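Local coordinates for protein PipY (Synechococcus elongatus, PDB 5NM8) that binds pyridoxal 5'-phosphate and is probably involved in keeping the cellular supply of that cofactor in balance, at residues L21-K26 against R42-N47; M192-D197 against W208-T213; W67-K72 against I88-S93. One frame throughout, in Å; residues are numbered along the deposited sequence. Where two conformers were deposited one is given.

Contact 1 (L21-K26 against R42-N47); sequences LIAVSK and RHFGEN. With PLP (pyridoxal-5'-phosphate), chain C.
Leu21 opens the pairing, its carbonyl O lying against CB of His43, where strands 20-24 and 43-46 run parallel with their short axes 46° apart. The CG2 methyl of Ile22, anti to the backbone N, sits 3.5 Å from Gly45 N; a side chain on Gly45 would collide with this methyl, consistent with a glycine at this position. Ala23 pairs in register with Phe44. Its N donates to His43 O at 3.0 Å, its O accepts from Gly45 N at 2.9 Å, and its CB rests against CD1 of the Phe44 ring on the face that looks toward helix 30-38. Val24 turns to the other face, where CG1 touches C5A of the cofactor at 3.7 Å. Past the strand, Ser25 is held twice: its N donates to Gly45 O, and its hydroxyl gives a hydrogen bond of 2.7 Å from OG to Glu46 OE2, meeting that oxygen from above the carboxylate plane. Lys55 forms a salt bridge to the same oxygen. Lys26 ends the segment, its chain bent at chi3 (111°) and chi4 (147°) to bring NZ to C4A of PLP at 1.3 Å, a covalent linkage. Beside it, Asn47 ND2 donates to PLP O3 at 2.8 Å, while Asn47 OD1 lies 3.5 Å from Lys26 CE. The short NZ–C4A bond fits an internal aldimine, the Schiff base of PLP enzymes and their relatives; the hydrogen bond from the Asn47 amide to O3 probably stabilises negative charge on the phenolic oxygen and helps set the pyridine ring's orientation.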
loop_
_atom_site.group_PDB
_atom_site.type_symbol
_atom_site.label_atom_id
_atom_site.label_comp_id
_atom_site.label_asym_id
_atom_site.label_seq_id
_atom_site.Cartn_x
_atom_site.Cartn_y
_atom_site.Cartn_z
ATOM N N LEU A 21 0.681 -7.698 -7.541
ATOM C CA LEU A 21 1.858 -7.739 -6.739
ATOM C C LEU A 21 2.520 -6.366 -6.731
ATOM O O LEU A 21 2.732 -5.781 -7.812
ATOM C CB LEU A 21 2.814 -8.734 -7.356
ATOM C CG LEU A 21 4.248 -8.683 -6.859
ATOM C CD1 LEU A 21 4.232 -9.024 -5.387
ATOM C CD2 LEU A 21 5.056 -9.664 -7.659
ATOM N N ILE A 22 2.866 -5.856 -5.552
ATOM C CA ILE A 22 3.755 -4.675 -5.426
ATOM C C ILE A 22 5.132 -5.215 -5.032
ATOM O O ILE A 22 5.273 -5.893 -3.992
ATOM C CB ILE A 22 3.274 -3.627 -4.355
ATOM C CG1 ILE A 22 1.923 -3.020 -4.737
ATOM C CG2 ILE A 22 4.343 -2.527 -4.166
ATOM C CD1 ILE A 22 1.147 -2.322 -3.651
ATOM N N ALA A 23 6.141 -4.932 -5.833
ATOM C CA ALA A 23 7.482 -5.338 -5.551
ATOM C C ALA A 23 8.126 -4.295 -4.607
ATOM O O ALA A 23 8.325 -3.139 -4.960
ATOM C CB ALA A 23 8.277 -5.502 -6.866
ATOM N N VAL A 24 8.421 -4.678 -3.380
ATOM C CA VAL A 24 8.804 -3.713 -2.377
ATOM C C VAL A 24 10.316 -3.579 -2.459
ATOM O O VAL A 24 11.056 -4.463 -1.992
ATOM C CB VAL A 24 8.330 -4.156 -0.971
ATOM C CG1 VAL A 24 8.876 -3.219 0.097
ATOM C CG2 VAL A 24 6.825 -4.149 -0.927
ATOM N N SER A 25 10.778 -2.496 -3.086
ATOM C CA SER A 25 12.196 -2.245 -3.351
ATOM C C SER A 25 12.948 -1.440 -2.288
ATOM O O SER A 25 14.146 -1.140 -2.449
ATOM C CB SER A 25 12.356 -1.567 -4.735
ATOM O OG SER A 25 11.345 -0.601 -4.928
ATOM N N LYS A 26 12.311 -1.123 -1.180
ATOM C CA LYS A 26 12.998 -0.439 -0.106
ATOM C C LYS A 26 14.272 -1.230 0.260
ATOM O O LYS A 26 14.233 -2.454 0.285
ATOM C CB LYS A 26 12.083 -0.251 1.116
ATOM C CG LYS A 26 12.165 -1.394 2.114
ATOM C CD LYS A 26 11.229 -1.296 3.312
ATOM C CE LYS A 26 10.165 -2.365 3.206
ATOM N NZ LYS A 26 9.759 -2.836 4.529
ATOM N N ARG A 42 5.974 -3.709 -12.905
ATOM C CA ARG A 42 5.735 -2.296 -13.029
ATOM C C ARG A 42 5.420 -1.563 -11.698
ATOM O O ARG A 42 5.661 -0.400 -11.625
ATOM C CB ARG A 42 4.553 -2.094 -14.005
ATOM C CG ARG A 42 4.854 -2.551 -15.462
ATOM C CD ARG A 42 6.036 -1.769 -16.067
ATOM N NE ARG A 42 6.322 -2.182 -17.459
ATOM C CZ ARG A 42 7.158 -3.147 -17.816
ATOM N NH1 ARG A 42 7.817 -3.846 -16.932
ATOM N NH2 ARG A 42 7.335 -3.408 -19.119
ATOM N N HIS A 43 4.882 -2.261 -10.705
ATOM C CA HIS A 43 4.436 -1.662 -9.414
ATOM C C HIS A 43 5.549 -1.887 -8.396
ATOM O O HIS A 43 5.923 -2.994 -8.137
ATOM C CB HIS A 43 3.127 -2.329 -8.986
ATOM C CG HIS A 43 1.954 -1.964 -9.837
ATOM N ND1 HIS A 43 1.169 -0.861 -9.582
ATOM C CD2 HIS A 43 1.444 -2.529 -10.963
ATOM C CE1 HIS A 43 0.219 -0.768 -10.494
ATOM N NE2 HIS A 43 0.373 -1.760 -11.359
ATOM N N PHE A 44 6.104 -0.815 -7.868
ATOM C CA PHE A 44 7.158 -0.836 -6.912
ATOM C C PHE A 44 6.761 -0.039 -5.674
ATOM O O PHE A 44 6.117 1.017 -5.749
ATOM C CB PHE A 44 8.442 -0.312 -7.495
ATOM C CG PHE A 44 8.970 -1.218 -8.593
ATOM C CD1 PHE A 44 9.738 -2.309 -8.275
ATOM C CD2 PHE A 44 8.565 -1.035 -9.914
ATOM C CE1 PHE A 44 10.211 -3.208 -9.258
ATOM C CE2 PHE A 44 9.024 -1.910 -10.922
ATOM C CZ PHE A 44 9.878 -2.973 -10.572
ATOM N N GLY A 45 7.174 -0.545 -4.530
ATOM C CA GLY A 45 6.837 0.081 -3.242
ATOM C C GLY A 45 8.085 0.489 -2.480
ATOM O O GLY A 45 9.090 -0.283 -2.432
ATOM N N GLU A 46 8.031 1.675 -1.881
ATOM C CA GLU A 46 9.067 2.256 -1.057
ATOM C C GLU A 46 8.478 2.724 0.287
ATOM O O GLU A 46 7.294 3.037 0.358
ATOM C CB GLU A 46 9.674 3.459 -1.785
ATOM C CG GLU A 46 10.426 3.043 -3.054
ATOM C CD GLU A 46 11.788 2.414 -2.818
ATOM O OE1 GLU A 46 12.379 2.654 -1.719
ATOM O OE2 GLU A 46 12.242 1.643 -3.733
ATOM N N ASN A 47 9.284 2.795 1.345
ATOM C CA ASN A 47 8.804 3.335 2.626
ATOM C C ASN A 47 9.247 4.749 2.933
ATOM O O ASN A 47 8.695 5.364 3.823
ATOM C CB ASN A 47 9.155 2.417 3.792
ATOM C CG ASN A 47 8.337 1.167 3.784
ATOM O OD1 ASN A 47 8.206 0.532 2.743
ATOM N ND2 ASN A 47 7.818 0.783 4.929
HETATM N N1 PLP C . 4.964 -3.631 3.250
HETATM C C2 PLP C . 5.384 -2.728 4.166
HETATM C C2A PLP C . 4.462 -1.675 4.722
HETATM C C3 PLP C . 6.771 -2.783 4.653
HETATM O O3 PLP C . 7.212 -1.907 5.584
HETATM C C4 PLP C . 7.672 -3.817 4.099
HETATM C C4A PLP C . 9.076 -3.901 4.579
HETATM C C5 PLP C . 7.091 -4.748 3.094
HETATM C C6 PLP C . 5.764 -4.583 2.726
HETATM C C5A PLP C . 7.935 -5.851 2.503
HETATM O O4P PLP C . 8.233 -6.791 3.557
HETATM P P PLP C . 8.908 -8.220 3.199
HETATM O O1P PLP C . 8.042 -8.753 2.070
HETATM O O2P PLP C . 8.812 -8.974 4.481
HETATM O O3P PLP C . 10.352 -7.926 2.790
#

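Contact 2 (M192-D197 against W208-T213); sequences MGMSSD and WIRVGT. With PLP (pyridoxal-5'-phosphate), chain C.
The guanidinium of Arg210 meets two partners at its edge, PLP N1 and SD of Met194, while the backbone N atoms of Met192 and Gly193 approach it obliquely. Arg210 NE points at the pyridine nitrogen, 3.0 Å from PLP N1 with an N-H angle of 174°; a second bond from NH2 to the same atom is weak. A bend at chi3 (-36°) turns the group to the ring nitrogen, and NH2 passes within 3.2 Å of Met194 SD. One water accepts from both Gly193 N and Arg210 NH2, and Ser191 OG bonds NH1, so the guanidinium is held from several directions. A methionine here would carry no N-H, and the pyridine nitrogen would probably be left without its donor, the water and Ser191 each losing a partner. The backbones pair through Met192 N to Trp208 O and Arg210 N to Gly193 O, the latter 2.8 Å. At Gly193 a side chain would press on Ile209 CG2 and on the preceding carbonyl. Further along, the phosphate is gripped by both segments: O1P takes Ser195 N, Ser195 OG at 2.6 Å and Gly212 N, and O3P takes Thr213 N and Thr213 OG1, the last at 2.7 Å. These backbone amides and hydroxyls form the phosphate-binding site at the start of helix 213-216. An arginine at the pyridine nitrogen, which probably keeps N1 unprotonated, recalls alanine racemase, with which this protein shares the fold-type III PLP barrel.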
loop_
_atom_site.group_PDB
_atom_site.type_symbol
_atom_site.label_atom_id
_atom_site.label_comp_id
_atom_site.label_asym_id
_atom_site.label_seq_id
_atom_site.Cartn_x
_atom_site.Cartn_y
_atom_site.Cartn_z
ATOM N N MET A 192 -2.702 -6.014 1.725
ATOM C CA MET A 192 -2.262 -6.880 2.806
ATOM C C MET A 192 -1.522 -8.071 2.292
ATOM O O MET A 192 -1.826 -8.597 1.171
ATOM C CB MET A 192 -3.437 -7.304 3.724
ATOM C CG MET A 192 -4.646 -7.897 3.099
ATOM S SD MET A 192 -6.047 -8.121 4.258
ATOM C CE MET A 192 -6.891 -9.404 3.360
ATOM N N GLY A 193 -0.570 -8.510 3.106
ATOM C CA GLY A 193 0.260 -9.649 2.795
ATOM C C GLY A 193 1.649 -9.199 2.356
ATOM O O GLY A 193 1.805 -8.417 1.415
ATOM N N MET A 194 2.647 -9.740 3.009
ATOM C CA MET A 194 4.034 -9.483 2.726
ATOM C C MET A 194 4.736 -10.821 2.538
ATOM O O MET A 194 4.050 -11.848 2.388
ATOM C CB MET A 194 4.620 -8.656 3.849
ATOM C CG MET A 194 3.877 -7.335 4.020
ATOM S SD MET A 194 4.024 -6.504 5.638
ATOM C CE MET A 194 5.740 -6.782 6.023
ATOM N N SER A 195 6.067 -10.840 2.518
ATOM C CA SER A 195 6.798 -12.057 2.130
ATOM C C SER A 195 6.376 -13.285 2.882
ATOM O O SER A 195 6.188 -14.331 2.301
ATOM C CB SER A 195 8.306 -11.895 2.274
ATOM O OG SER A 195 8.832 -11.115 1.215
ATOM N N SER A 196 6.210 -13.157 4.183
ATOM C CA SER A 196 5.922 -14.334 4.968
ATOM C C SER A 196 4.434 -14.748 4.959
ATOM O O SER A 196 4.099 -15.910 5.187
ATOM C CB SER A 196 6.435 -14.112 6.408
ATOM O OG SER A 196 5.584 -13.186 7.108
ATOM N N ASP A 197 3.525 -13.837 4.707
ATOM C CA ASP A 197 2.120 -14.182 4.903
ATOM C C ASP A 197 1.233 -13.905 3.704
ATOM O O ASP A 197 0.020 -13.917 3.833
ATOM C CB ASP A 197 1.606 -13.474 6.194
ATOM C CG ASP A 197 1.826 -11.963 6.187
ATOM O OD1 ASP A 197 2.014 -11.365 5.111
ATOM O OD2 ASP A 197 1.791 -11.329 7.300
ATOM N N TRP A 208 -3.956 -6.308 -3.331
ATOM C CA TRP A 208 -2.561 -5.858 -3.473
ATOM C C TRP A 208 -1.757 -6.587 -2.441
ATOM O O TRP A 208 -2.135 -6.559 -1.256
ATOM C CB TRP A 208 -2.393 -4.330 -3.280
ATOM C CG TRP A 208 -3.000 -3.547 -4.321
ATOM C CD1 TRP A 208 -4.248 -3.063 -4.315
ATOM C CD2 TRP A 208 -2.422 -3.159 -5.582
ATOM N NE1 TRP A 208 -4.512 -2.418 -5.497
ATOM C CE2 TRP A 208 -3.399 -2.457 -6.287
ATOM C CE3 TRP A 208 -1.196 -3.347 -6.169
ATOM C CZ2 TRP A 208 -3.149 -1.884 -7.545
ATOM C CZ3 TRP A 208 -0.940 -2.805 -7.425
ATOM C CH2 TRP A 208 -1.908 -2.101 -8.098
ATOM N N ILE A 209 -0.698 -7.289 -2.851
ATOM C CA ILE A 209 0.242 -7.824 -1.914
ATOM C C ILE A 209 1.542 -7.072 -2.045
ATOM O O ILE A 209 1.806 -6.436 -3.072
ATOM C CB ILE A 209 0.416 -9.374 -2.004
ATOM C CG1 ILE A 209 0.896 -9.806 -3.409
ATOM C CG2 ILE A 209 -0.902 -10.084 -1.668
ATOM C CD1 ILE A 209 1.418 -11.259 -3.421
ATOM N N ARG A 210 2.357 -7.117 -1.010
ATOM C CA ARG A 210 3.530 -6.229 -0.913
ATOM C C ARG A 210 4.705 -7.061 -0.548
ATOM O O ARG A 210 4.932 -7.350 0.627
ATOM C CB ARG A 210 3.291 -5.103 0.141
ATOM C CG ARG A 210 2.095 -4.200 -0.159
ATOM C CD ARG A 210 1.844 -3.105 0.922
ATOM N NE ARG A 210 2.157 -3.632 2.250
ATOM C CZ ARG A 210 1.303 -4.148 3.124
ATOM N NH1 ARG A 210 0.009 -4.122 2.935
ATOM N NH2 ARG A 210 1.781 -4.605 4.252
ATOM N N VAL A 211 5.454 -7.514 -1.556
ATOM C CA VAL A 211 6.493 -8.480 -1.309
ATOM C C VAL A 211 7.867 -7.905 -1.580
ATOM O O VAL A 211 8.151 -7.420 -2.682
ATOM C CB VAL A 211 6.247 -9.741 -2.160
ATOM C CG1 VAL A 211 7.340 -10.713 -1.979
ATOM C CG2 VAL A 211 4.944 -10.444 -1.762
ATOM N N GLY A 212 8.740 -7.992 -0.589
ATOM C CA GLY A 212 10.114 -7.481 -0.745
ATOM C C GLY A 212 11.158 -8.590 -0.766
ATOM O O GLY A 212 11.700 -8.957 -1.827
ATOM N N THR A 213 11.479 -9.070 0.420
ATOM C CA THR A 213 12.531 -10.071 0.617
ATOM C C THR A 213 12.410 -11.316 -0.260
ATOM O O THR A 213 13.380 -11.729 -0.904
ATOM C CB THR A 213 12.557 -10.456 2.091
ATOM O OG1 THR A 213 12.701 -9.247 2.865
ATOM C CG2 THR A 213 13.685 -11.415 2.380
HETATM N N1 PLP C . 4.964 -3.631 3.250
HETATM C C2 PLP C . 5.384 -2.728 4.166
HETATM C C2A PLP C . 4.462 -1.675 4.722
HETATM C C3 PLP C . 6.771 -2.783 4.653
HETATM O O3 PLP C . 7.212 -1.907 5.584
HETATM C C4 PLP C . 7.672 -3.817 4.099
HETATM C C4A PLP C . 9.076 -3.901 4.579
HETATM C C5 PLP C . 7.091 -4.748 3.094
HETATM C C6 PLP C . 5.764 -4.583 2.726
HETATM C C5A PLP C . 7.935 -5.851 2.503
HETATM O O4P PLP C . 8.233 -6.791 3.557
HETATM P P PLP C . 8.908 -8.220 3.199
HETATM O O1P PLP C . 8.042 -8.753 2.070
HETATM O O2P PLP C . 8.812 -8.974 4.481
HETATM O O3P PLP C . 10.352 -7.926 2.790
HETATM O O HOH W 1 0.120 -7.068 5.496
#

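Contact 3 (W67-K72 against I88-S93); sequences WHLLGK and IHSVDS
Ser90 OG donates to Gly71 O at 2.7 Å, reaching the oxygen from above its carbonyl plane. The hydroxyl gets there because OG stands between the backbone N and the carbonyl carbon (chi1 54°), and the bond ties the loop after strand 66-69 to the end of strand 87-91. The two strands run parallel with their short axes 9° apart, and the backbone bond from His89 N to Leu69 O, 2.8 Å long, fixes the register. Leu69 and Ile88 project from the same face and lie side by side, with CD2 of the leucine 4.1 Å from CG2 of the isoleucine. The other face carries His68 and His89, whose rings meet rim to rim with planes at 53°. Their link is the bond between His68 ND1 and His89 NE2, 2.8 Å, in which either nitrogen could be the donor. The far nitrogens are also used, His68 NE2 by His43 ND1 and His89 ND1 by Ser191 OG. Over one face of the His89 ring sits a methyl of Leu70: CD2 is 3.9 Å from the ring centroid, a CH-pi contact, and the same leucine also touches PLP. At the outer end Lys72 extends, after a bend at chi2, across Asp92 at about a right angle, and its NZ forms a salt bridge of 2.8 Å to OD2 on the syn side. Three imidazoles, His43, His68 and His89, are thus joined nitrogen to nitrogen, with the hydroxyl of Ser191 at the far nitrogen of His89; these bonds probably couple their proton positions, so that a change of tautomer at one ring would be likely to require a change at its neighbours.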
loop_
_atom_site.group_PDB
_atom_site.type_symbol
_atom_site.label_atom_id
_atom_site.label_comp_id
_atom_site.label_asym_id
_atom_site.label_seq_id
_atom_site.Cartn_x
_atom_site.Cartn_y
_atom_site.Cartn_z
ATOM N N TRP A 67 4.370 3.852 -8.535
ATOM C CA TRP A 67 5.069 3.910 -7.273
ATOM C C TRP A 67 4.053 3.934 -6.150
ATOM O O TRP A 67 3.084 4.713 -6.205
ATOM C CB TRP A 67 5.973 5.123 -7.195
ATOM C CG TRP A 67 7.178 5.052 -8.089
ATOM C CD1 TRP A 67 7.270 5.516 -9.402
ATOM C CD2 TRP A 67 8.434 4.430 -7.810
ATOM N NE1 TRP A 67 8.507 5.240 -9.921
ATOM C CE2 TRP A 67 9.240 4.567 -8.979
ATOM C CE3 TRP A 67 8.968 3.777 -6.692
ATOM C CZ2 TRP A 67 10.547 4.129 -9.043
ATOM C CZ3 TRP A 67 10.305 3.260 -6.787
ATOM C CH2 TRP A 67 11.056 3.444 -7.966
ATOM N N HIS A 68 4.331 3.146 -5.105
ATOM C CA HIS A 68 3.468 2.984 -3.967
ATOM C C HIS A 68 4.242 3.352 -2.736
ATOM O O HIS A 68 5.291 2.784 -2.463
ATOM C CB HIS A 68 3.012 1.532 -3.865
ATOM C CG HIS A 68 2.180 1.043 -5.005
ATOM N ND1 HIS A 68 0.849 0.755 -4.884
ATOM C CD2 HIS A 68 2.521 0.707 -6.289
ATOM C CE1 HIS A 68 0.373 0.325 -6.045
ATOM N NE2 HIS A 68 1.377 0.245 -6.900
ATOM N N LEU A 69 3.739 4.294 -1.938
ATOM C CA LEU A 69 4.363 4.683 -0.681
ATOM C C LEU A 69 3.755 3.833 0.439
ATOM O O LEU A 69 2.502 3.824 0.617
ATOM C CB LEU A 69 4.153 6.150 -0.395
ATOM C CG LEU A 69 4.708 6.654 0.970
ATOM C CD1 LEU A 69 6.226 6.548 1.054
ATOM C CD2 LEU A 69 4.277 8.072 1.150
ATOM N N LEU A 70 4.624 3.105 1.162
ATOM C CA LEU A 70 4.210 2.123 2.175
ATOM C C LEU A 70 4.548 2.511 3.595
ATOM O O LEU A 70 4.029 1.902 4.526
ATOM C CB LEU A 70 4.822 0.764 1.877
ATOM C CG LEU A 70 4.579 0.265 0.426
ATOM C CD1 LEU A 70 5.262 -1.002 0.208
ATOM C CD2 LEU A 70 3.086 0.158 0.069
ATOM N N GLY A 71 5.350 3.544 3.791
ATOM C CA GLY A 71 5.749 3.945 5.131
ATOM C C GLY A 71 5.039 5.165 5.671
ATOM O O GLY A 71 4.331 5.898 4.967
ATOM N N LYS A 72 5.259 5.379 6.964
ATOM C CA LYS A 72 4.705 6.499 7.670
ATOM C C LYS A 72 4.998 7.805 6.937
ATOM O O LYS A 72 6.139 8.088 6.581
ATOM C CB LYS A 72 5.265 6.566 9.095
ATOM C CG LYS A 72 4.972 7.866 9.877
ATOM C CD LYS A 72 3.552 7.844 10.409
ATOM C CE LYS A 72 3.188 9.046 11.281
ATOM N NZ LYS A 72 1.820 8.794 11.854
ATOM N N ILE A 88 -0.612 5.935 -2.134
ATOM C CA ILE A 88 -0.097 6.062 -0.768
ATOM C C ILE A 88 -0.934 5.145 0.121
ATOM O O ILE A 88 -2.105 5.377 0.260
ATOM C CB ILE A 88 -0.178 7.517 -0.279
ATOM C CG1 ILE A 88 0.719 8.388 -1.135
ATOM C CG2 ILE A 88 0.199 7.632 1.202
ATOM C CD1 ILE A 88 0.355 9.863 -1.071
ATOM N N HIS A 89 -0.333 4.060 0.628
ATOM C CA HIS A 89 -1.047 3.076 1.363
ATOM C C HIS A 89 -1.127 3.375 2.892
ATOM O O HIS A 89 -1.890 2.714 3.615
ATOM C CB HIS A 89 -0.416 1.717 1.204
ATOM C CG HIS A 89 -0.474 1.214 -0.201
ATOM N ND1 HIS A 89 -0.949 -0.034 -0.500
ATOM C CD2 HIS A 89 -0.043 1.743 -1.363
ATOM C CE1 HIS A 89 -0.860 -0.238 -1.812
ATOM N NE2 HIS A 89 -0.315 0.827 -2.364
ATOM N N SER A 90 -0.347 4.306 3.345
ATOM C CA SER A 90 -0.129 4.484 4.774
ATOM C C SER A 90 -0.925 5.668 5.352
ATOM O O SER A 90 -0.485 6.225 6.373
ATOM C CB SER A 90 1.348 4.717 5.016
ATOM O OG SER A 90 1.777 5.787 4.195
ATOM N N VAL A 91 -2.107 5.980 4.815
ATOM C CA VAL A 91 -2.869 7.102 5.354
ATOM C C VAL A 91 -3.534 6.664 6.675
ATOM O O VAL A 91 -4.461 5.857 6.699
ATOM C CB VAL A 91 -3.906 7.645 4.386
ATOM C CG1 VAL A 91 -4.597 8.882 4.960
ATOM C CG2 VAL A 91 -3.234 8.047 3.099
ATOM N N ASP A 92 -3.047 7.223 7.758
ATOM C CA ASP A 92 -3.442 6.780 9.133
ATOM C C ASP A 92 -4.203 7.835 9.967
ATOM O O ASP A 92 -4.503 7.577 11.118
ATOM C CB ASP A 92 -2.215 6.340 9.883
ATOM C CG ASP A 92 -1.232 7.483 10.114
ATOM O OD1 ASP A 92 -1.117 8.422 9.288
ATOM O OD2 ASP A 92 -0.587 7.453 11.162
ATOM N N SER A 93 -4.581 8.950 9.371
ATOM C CA SER A 93 -5.315 10.007 10.113
ATOM C C SER A 93 -6.087 10.916 9.179
ATOM O O SER A 93 -5.759 11.036 7.977
ATOM C CB SER A 93 -4.379 10.848 10.962
ATOM O OG SER A 93 -3.532 11.731 10.162
#

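All three contacts reach one parallel, TIM-barrel-like sheet, in which strands 87-91, 66-69, 43-46, 20-24 and 208-211 are successive neighbours; in contact 2 a loop packs on strand 208-211. Along the chain contact 1 closes first, contact 3 follows and contact 2 comes last; contacts 1 and 3 each span a beta-alpha-beta unit. The centres of contacts 1 and 2 lie about 10 Å apart. Those of contacts 1 and 3 are about 12 Å apart, and those of contacts 2 and 3 about 15 Å. Contact 1 is the middle piece, bordering the others through Val24 to Val211 and Phe44 to His68. Contacts 1 and 2 both touch PLP and together form its site, while Leu70 brings contact 3 to its border.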